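PDB 3US6: histidine-containing Phosphotransfer Protein type 1, MtHPt1 from Medicago truncatula, which probably relays phosphoryl groups through an active histidine from cytokinin sensor histidine kinases to response regulators in plant two-component signalling. Local coordinates for residues Asp12-Met17 with Gly21-Gln26; Lys72-His77 with Asn102-Gln107. All coordinates share one frame; numbering follows the deposited sequence.

Interaction 1 of 2, residues Asp12-Met17 with Gly21-Gln26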
# COMPACT_ATOMS: atom_id res chain seq x y z
N ASP A 12 13.18 13.82 -1.55
CA ASP A 12 13.57 13.32 -0.25
C ASP A 12 12.48 12.40 0.35
O ASP A 12 12.81 11.36 0.98
CB ASP A 12 13.91 14.46 0.73
CG ASP A 12 15.15 15.24 0.31
OD1 ASP A 12 15.95 14.72 -0.50
OD2 ASP A 12 15.30 16.39 0.82
N TYR A 13 11.21 12.79 0.27
CA TYR A 13 10.13 12.01 0.86
C TYR A 13 9.98 10.66 0.18
O TYR A 13 9.92 9.60 0.83
CB TYR A 13 8.84 12.82 0.85
CG TYR A 13 7.76 12.26 1.77
CD1 TYR A 13 7.89 12.38 3.15
CD2 TYR A 13 6.67 11.57 1.30
CE1 TYR A 13 6.94 11.86 4.01
CE2 TYR A 13 5.70 11.07 2.15
CZ TYR A 13 5.87 11.22 3.49
OH TYR A 13 4.86 10.69 4.28
N ILE A 14 9.94 10.65 -1.15
CA ILE A 14 9.73 9.40 -1.85
C ILE A 14 11.00 8.55 -1.66
O ILE A 14 10.87 7.30 -1.54
CB ILE A 14 9.38 9.57 -3.33
CG1 ILE A 14 8.68 8.28 -3.81
CG2 ILE A 14 10.54 10.01 -4.21
CD1 ILE A 14 8.14 8.35 -5.23
N LYS A 15 12.18 9.12 -1.62
CA LYS A 15 13.35 8.31 -1.37
C LYS A 15 13.28 7.62 -0.03
O LYS A 15 13.72 6.52 0.10
CB LYS A 15 14.61 9.16 -1.49
CG LYS A 15 15.86 8.43 -1.21
CD LYS A 15 17.05 8.98 -2.02
CE LYS A 15 16.98 10.44 -2.27
NZ LYS A 15 18.36 11.05 -2.17
N SER A 16 12.74 8.29 0.98
CA SER A 16 12.59 7.63 2.28
C SER A 16 11.64 6.46 2.16
O SER A 16 11.86 5.43 2.75
CB SER A 16 12.10 8.63 3.34
OG SER A 16 10.72 9.03 3.24
N MET A 17 10.61 6.63 1.36
CA MET A 17 9.62 5.54 1.21
C MET A 17 10.27 4.34 0.58
O MET A 17 9.99 3.21 0.96
CB MET A 17 8.41 6.02 0.41
CG MET A 17 7.56 7.04 1.16
SD MET A 17 6.12 7.61 0.27
CE MET A 17 5.12 6.14 0.38
N GLY A 21 11.33 0.68 2.56
CA GLY A 21 10.60 -0.47 2.09
C GLY A 21 9.13 -0.28 1.90
O GLY A 21 8.48 -1.26 1.59
N PHE A 22 8.61 0.94 2.07
CA PHE A 22 7.21 1.17 1.89
C PHE A 22 6.76 1.03 0.44
O PHE A 22 5.64 0.60 0.18
CB PHE A 22 6.78 2.50 2.43
CG PHE A 22 6.88 2.55 3.93
CD1 PHE A 22 5.94 1.90 4.72
CD2 PHE A 22 7.94 3.17 4.56
CE1 PHE A 22 6.08 1.88 6.14
CE2 PHE A 22 8.07 3.20 5.95
CZ PHE A 22 7.13 2.50 6.73
N LEU A 23 7.65 1.42 -0.51
CA LEU A 23 7.41 1.30 -1.94
C LEU A 23 8.59 0.56 -2.57
O LEU A 23 9.73 0.66 -2.10
CB LEU A 23 7.26 2.65 -2.60
CG LEU A 23 6.13 3.50 -2.13
CD1 LEU A 23 6.26 4.87 -2.78
CD2 LEU A 23 4.80 2.88 -2.41
N ASP A 24 8.29 -0.17 -3.63
CA ASP A 24 9.28 -0.86 -4.43
C ASP A 24 9.12 -0.51 -5.89
O ASP A 24 8.37 0.40 -6.27
CB ASP A 24 9.27 -2.38 -4.20
CG ASP A 24 8.07 -3.08 -4.78
OD1 ASP A 24 7.34 -2.48 -5.60
OD2 ASP A 24 7.86 -4.26 -4.46
N GLY A 25 9.86 -1.21 -6.74
CA GLY A 25 9.92 -0.87 -8.15
C GLY A 25 8.59 -0.98 -8.85
O GLY A 25 8.43 -0.42 -9.96
N GLN A 26 7.61 -1.65 -8.27
CA GLN A 26 6.35 -1.73 -8.96
C GLN A 26 5.65 -0.35 -8.88
O GLN A 26 4.85 0.00 -9.80
CB GLN A 26 5.48 -2.83 -8.44
CG GLN A 26 4.12 -2.77 -8.94
CD GLN A 26 4.06 -2.88 -10.46
OE1 GLN A 26 3.12 -2.36 -11.13
NE2 GLN A 26 5.11 -3.55 -11.03
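Met17 meets Phe22 and Leu23 where the chain leaves helix 3-19 and turns toward helix 25-32, a buried, mostly apolar contact stitched by one backbone carbonyl. Met17 O accepts a weak bond from Phe22 N at 2.9 Å. A straighter bond comes from Leu23 N, at 3.3 Å from Met17 O with an N-H...O angle of 158°, and this donor lies well above the carbonyl plane. The positive phi of Gly21, 92°, suits glycine, because a CB there would crowd the preceding carbonyl oxygen.

The flexible thioether of Met17 bends at its last torsion (chi3 72°), bringing CE to 3.6 Å from Leu23 CD1, while Ile14 CG1 reaches the same Leu23 methyl more loosely at 4.3 Å. Shared by both, branched Leu23 gives the turn an apolar contact against the last part of the helix. Phe22 presents its CB and the edge of its ring to Met17 O, and its side chain also touches Lys129 of helix 109-142 and Arg92 of helix 91-106. The short side chain of Asp24 folds over the start of helix 25-32, where OD1 accepts from Gln26 N, 2.8 Å away. Here a glycine Schellman motif closes one helix and an aspartate N-cap opens the next.

Interaction 2 of 2, residues Lys72-His77 with Asn102-Gln107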
# COMPACT_ATOMS: atom_id res chain seq x y z
N LYS A 72 -9.08 -21.28 5.52
CA LYS A 72 -9.19 -21.33 4.08
C LYS A 72 -9.69 -20.00 3.52
O LYS A 72 -9.08 -19.43 2.62
CB LYS A 72 -10.11 -22.54 3.69
CG LYS A 72 -10.21 -22.88 2.18
CD LYS A 72 -10.79 -24.32 1.97
CE LYS A 72 -10.86 -24.78 0.51
NZ LYS A 72 -9.52 -24.94 -0.13
N LYS A 73 -10.75 -19.47 4.12
CA LYS A 73 -11.34 -18.23 3.64
C LYS A 73 -10.41 -17.04 3.91
O LYS A 73 -10.20 -16.17 3.05
CB LYS A 73 -12.72 -18.03 4.29
CG LYS A 73 -13.48 -16.82 3.80
CD LYS A 73 -14.94 -16.82 4.24
CE LYS A 73 -15.16 -15.96 5.48
NZ LYS A 73 -14.53 -14.58 5.42
N VAL A 74 -9.82 -17.03 5.11
CA VAL A 74 -8.87 -16.00 5.48
C VAL A 74 -7.69 -16.02 4.54
O VAL A 74 -7.24 -14.96 4.07
CB VAL A 74 -8.44 -16.13 6.96
CG1 VAL A 74 -7.19 -15.30 7.20
CG2 VAL A 74 -9.62 -15.75 7.82
N ASP A 75 -7.18 -17.19 4.24
CA ASP A 75 -6.02 -17.25 3.38
C ASP A 75 -6.36 -16.72 2.00
O ASP A 75 -5.56 -16.01 1.38
CB ASP A 75 -5.54 -18.68 3.22
CG ASP A 75 -4.32 -18.73 2.35
OD1 ASP A 75 -3.27 -18.18 2.76
OD2 ASP A 75 -4.44 -19.26 1.25
N ALA A 76 -7.55 -16.98 1.51
CA ALA A 76 -7.90 -16.50 0.18
C ALA A 76 -7.99 -14.95 0.17
O ALA A 76 -7.56 -14.31 -0.77
CB ALA A 76 -9.22 -17.12 -0.26
N HIS A 77 -8.54 -14.36 1.22
CA HIS A 77 -8.65 -12.90 1.27
C HIS A 77 -7.26 -12.26 1.42
O HIS A 77 -6.98 -11.26 0.76
CB HIS A 77 -9.56 -12.45 2.38
CG HIS A 77 -10.99 -12.84 2.16
ND1 HIS A 77 -11.97 -12.67 3.12
CD2 HIS A 77 -11.60 -13.42 1.10
CE1 HIS A 77 -13.12 -13.12 2.66
NE2 HIS A 77 -12.93 -13.58 1.43
N ASN A 102 1.75 -17.69 5.85
CA ASN A 102 2.45 -18.80 6.52
C ASN A 102 1.73 -19.21 7.82
O ASN A 102 1.62 -20.38 8.12
CB ASN A 102 3.91 -18.43 6.75
CG ASN A 102 4.70 -18.32 5.43
OD1 ASN A 102 4.39 -19.03 4.46
ND2 ASN A 102 5.68 -17.42 5.38
N PHE A 103 1.26 -18.24 8.60
CA PHE A 103 0.61 -18.56 9.84
C PHE A 103 -0.77 -19.13 9.64
O PHE A 103 -1.24 -19.95 10.42
CB PHE A 103 0.61 -17.35 10.77
CG PHE A 103 1.96 -16.96 11.20
CD1 PHE A 103 2.76 -17.81 11.91
CD2 PHE A 103 2.42 -15.70 10.92
CE1 PHE A 103 4.00 -17.44 12.30
CE2 PHE A 103 3.65 -15.32 11.32
CZ PHE A 103 4.44 -16.18 12.01
N CYS A 104 -1.39 -18.76 8.54
CA CYS A 104 -2.63 -19.39 8.15
C CYS A 104 -2.43 -20.86 7.81
O CYS A 104 -3.26 -21.68 8.15
CB CYS A 104 -3.19 -18.60 6.98
SG CYS A 104 -4.90 -18.67 6.91
N GLU A 105 -1.33 -21.16 7.10
CA GLU A 105 -1.07 -22.55 6.75
C GLU A 105 -0.79 -23.39 8.02
O GLU A 105 -1.15 -24.57 8.09
CB GLU A 105 0.07 -22.63 5.78
CG GLU A 105 -0.43 -22.28 4.39
CD GLU A 105 0.59 -22.54 3.32
OE1 GLU A 105 1.39 -23.50 3.48
OE2 GLU A 105 0.58 -21.78 2.33
N GLU A 106 -0.14 -22.78 9.01
CA GLU A 106 0.18 -23.46 10.26
C GLU A 106 -1.04 -23.53 11.17
O GLU A 106 -1.07 -24.29 12.14
CB GLU A 106 1.32 -22.73 10.98
CG GLU A 106 2.67 -22.85 10.28
CD GLU A 106 3.08 -24.29 10.05
OE1 GLU A 106 3.27 -25.03 11.04
OE2 GLU A 106 3.21 -24.69 8.87
N GLN A 107 -2.05 -22.73 10.85
CA GLN A 107 -3.31 -22.72 11.58
C GLN A 107 -3.15 -22.25 13.04
O GLN A 107 -3.73 -22.79 13.97
CB GLN A 107 -4.06 -24.03 11.42
CG GLN A 107 -4.31 -24.27 9.95
CD GLN A 107 -5.16 -25.50 9.73
OE1 GLN A 107 -5.61 -26.12 10.66
NE2 GLN A 107 -5.40 -25.84 8.47
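Asp75, whose CB rests against Cys104, directs its carboxylate to a partner one turn back along the other helix: OD1 forms a salt bridge with Arg101 NE, and OD2 is hydrogen-bonded too. Its CG stands anti to the backbone N (chi1 -179°), which swings the carboxylate away from the sulfur and toward Arg101, leaving the CB methylene to make the apolar touch.

Cys104 supplies the touching side chain on the other helix. It is modelled in two conformers; in the one described here, its SG comes within 3.7 Å of Asp75 CB and lies 3.8 Å from Asp75 N, so the sulfur sits directly against the opposing helix backbone. Val74 CG1 flanks it at 4.1 Å from Cys104 SG, and Phe71 also packs on this cysteine. A small, polarisable side chain suits so close an approach: the CA atoms of Asp75 and Cys104 are only 6.2 Å apart. Val74, buried and beta-branched, faces Cys104 and also touches Leu60 and Ala63, tying this antiparallel pair to helix 41-64.

Soon after the contact, helix 91-106 ends in a Schellman motif with Gln107 at positive phi. Glu105 OE2 lies 5.3 Å from Asp75 OD1; this second negative charge would tend to raise the cost of ionising Asp75, whereas Arg101 probably offsets it. The close helix spacing is thus compatible with the small sulfur side chain, and the salt bridge lies beside this apolar touch.

Overall arrangement
Interactions 1 and 2 lie on opposite sides of the chain's centre, 29 Å apart between centres and about 17 Å between nearest atoms, so they do not touch. The first is 11 Å from the centre of the chain and the second 20 Å, toward one end of the helical bundle. Helix 91-106 connects them: its start meets Phe22 and Asp24 through Arg92 and Gln91, and its last turns carry Cys104. Interaction 1 joins the end of helix 3-19 to the turn leading into helix 25-32; interaction 2 pairs two helices within the Hpt domain. His79, the predicted phosphorylation site, follows segment 72-77 by two residues on helix 71-88.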